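Cyclodipeptide synthase, BtCDPS (Bacillus thermoamylovorans, PDB 6ZTU) probably joins two amino acids into a cyclodipeptide, drawing on aminoacyl-tRNAs as other members of the cyclodipeptide synthase family do. Local coordinates at residues H28-I33 and T60-G65. Numbering follows the deposited sequence.
With 0RE ((2S)-hexane-1,2-diol), chain B.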
# COMPACT_ATOMS: atom_id res chain seq x y z
N HIS A 28 -11.36 -9.57 5.99
CA HIS A 28 -10.40 -9.51 4.89
C HIS A 28 -9.24 -8.61 5.28
O HIS A 28 -9.45 -7.56 5.90
CB HIS A 28 -11.08 -9.00 3.61
CG HIS A 28 -10.16 -8.91 2.44
ND1 HIS A 28 -9.45 -7.77 2.14
CD2 HIS A 28 -9.83 -9.83 1.50
CE1 HIS A 28 -8.73 -7.98 1.06
NE2 HIS A 28 -8.93 -9.23 0.65
N ILE A 29 -8.04 -9.02 4.89
CA ILE A 29 -6.85 -8.19 5.01
C ILE A 29 -6.22 -8.04 3.62
O ILE A 29 -6.15 -9.01 2.84
CB ILE A 29 -5.85 -8.76 6.04
CG1 ILE A 29 -4.64 -7.83 6.20
CG2 ILE A 29 -5.41 -10.16 5.64
CD1 ILE A 29 -3.76 -8.19 7.42
N LEU A 30 -5.81 -6.82 3.30
CA LEU A 30 -5.05 -6.51 2.09
C LEU A 30 -3.63 -6.17 2.53
O LEU A 30 -3.43 -5.20 3.27
CB LEU A 30 -5.69 -5.34 1.33
CG LEU A 30 -5.06 -4.95 -0.02
CD1 LEU A 30 -5.15 -6.12 -1.00
CD2 LEU A 30 -5.72 -3.72 -0.59
N LEU A 31 -2.67 -6.97 2.10
CA LEU A 31 -1.28 -6.81 2.53
C LEU A 31 -0.56 -5.93 1.51
O LEU A 31 -0.42 -6.32 0.36
CB LEU A 31 -0.60 -8.17 2.66
CG LEU A 31 -1.13 -9.05 3.78
CD1 LEU A 31 -0.60 -10.47 3.61
CD2 LEU A 31 -0.70 -8.47 5.14
N GLY A 32 -0.15 -4.73 1.92
CA GLY A 32 0.54 -3.84 1.01
C GLY A 32 2.03 -4.13 0.98
O GLY A 32 2.69 -4.07 2.01
N ILE A 33 2.56 -4.48 -0.20
CA ILE A 33 3.97 -4.82 -0.36
C ILE A 33 4.62 -3.69 -1.14
O ILE A 33 4.29 -3.47 -2.32
CB ILE A 33 4.17 -6.16 -1.08
CG1 ILE A 33 3.32 -7.26 -0.44
CG2 ILE A 33 5.65 -6.53 -1.11
CD1 ILE A 33 3.57 -7.46 1.04
N THR A 60 -5.62 -11.03 0.66
CA THR A 60 -5.20 -10.56 -0.65
C THR A 60 -3.88 -9.81 -0.48
O THR A 60 -3.65 -9.17 0.54
CB THR A 60 -6.26 -9.63 -1.28
OG1 THR A 60 -7.52 -10.31 -1.33
CG2 THR A 60 -5.85 -9.20 -2.70
N VAL A 61 -3.02 -9.92 -1.49
CA VAL A 61 -1.73 -9.22 -1.52
C VAL A 61 -1.80 -8.15 -2.60
O VAL A 61 -2.17 -8.44 -3.75
CB VAL A 61 -0.57 -10.20 -1.78
CG1 VAL A 61 0.73 -9.47 -2.02
CG2 VAL A 61 -0.44 -11.17 -0.61
N LEU A 62 -1.42 -6.91 -2.26
CA LEU A 62 -1.36 -5.81 -3.21
C LEU A 62 0.09 -5.46 -3.50
O LEU A 62 0.84 -5.12 -2.58
CB LEU A 62 -2.08 -4.57 -2.66
CG LEU A 62 -2.18 -3.40 -3.65
CD1 LEU A 62 -3.14 -3.72 -4.81
CD2 LEU A 62 -2.59 -2.12 -2.91
N LEU A 63 0.46 -5.50 -4.77
CA LEU A 63 1.79 -5.13 -5.26
C LEU A 63 1.71 -3.84 -6.05
O LEU A 63 0.65 -3.40 -6.48
CB LEU A 63 2.36 -6.24 -6.15
CG LEU A 63 2.35 -7.65 -5.59
CD1 LEU A 63 3.02 -8.61 -6.60
CD2 LEU A 63 3.05 -7.71 -4.25
N ALA A 64 2.88 -3.24 -6.28
CA ALA A 64 2.92 -1.97 -7.00
C ALA A 64 2.62 -2.15 -8.48
O ALA A 64 3.04 -3.12 -9.11
CB ALA A 64 4.29 -1.31 -6.83
N GLY A 65 1.88 -1.18 -9.03
CA GLY A 65 1.55 -1.13 -10.44
C GLY A 65 2.57 -0.32 -11.23
O GLY A 65 3.69 -0.08 -10.78
O01 0RE B . 2.18 2.19 0.29
C02 0RE B . 2.58 1.06 1.00
C03 0RE B . 1.47 0.02 0.92
O04 0RE B . 0.46 0.34 1.84
C05 0RE B . 0.92 -0.01 -0.50
C06 0RE B . 2.03 -0.39 -1.48
C07 0RE B . 1.48 -0.27 -2.89
C08 0RE B . 1.42 -1.67 -3.46
O HOH W 1 5.25 -4.34 -4.85
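T60 OG1 has two hydrogen-bond partners. H28 NE2 donates to it over 2.7 Å, and D109 OD2 is the other. The bond from H28 is nearly straight, 169° at the hydrogen, and OG1 sits at the ring edge, only 6° out of the ring plane. ND1 of the same ring is bonded to S196 OG and Y193 stacks on the ring; together these should hold the ring in its rotation. With CG anti to the backbone N (chi1 180°), the H28 ring is brought to T60. Four backbone bonds then join the parallel strands. T60 N donates to I29 O, and T60 O accepts from L31 N at 2.9 Å. L31 O in turn takes L62 N, and I33 N reaches L62 O at 3.0 Å. This is a beta-alpha-beta unit, with helix 42-55 linking two inner strands of the sheet, in a family placed in the HUP clan. L30 CD1 lies across T60 CG2 at 3.6 Å and also meets L62 CB; F183 of helix 167-191 touches L30 and L62. On the face that carries L31 and V61, I33 CG1 packs on V61 CG1 at 3.8 Å. The I33 and L63 side chains extend alongside each other in one direction, with CD2 of L63 3.7 Å from I33 CB. One water donates to I33 O and accepts from A64 N, bridging the two segments. Bound hexanediol lies against G32, L62 and L63 in its pocket, its C08 3.4 Å from L63 C and its C03 4.0 Å from G32 CA. E180 OE1 holds the diol by a hydrogen bond.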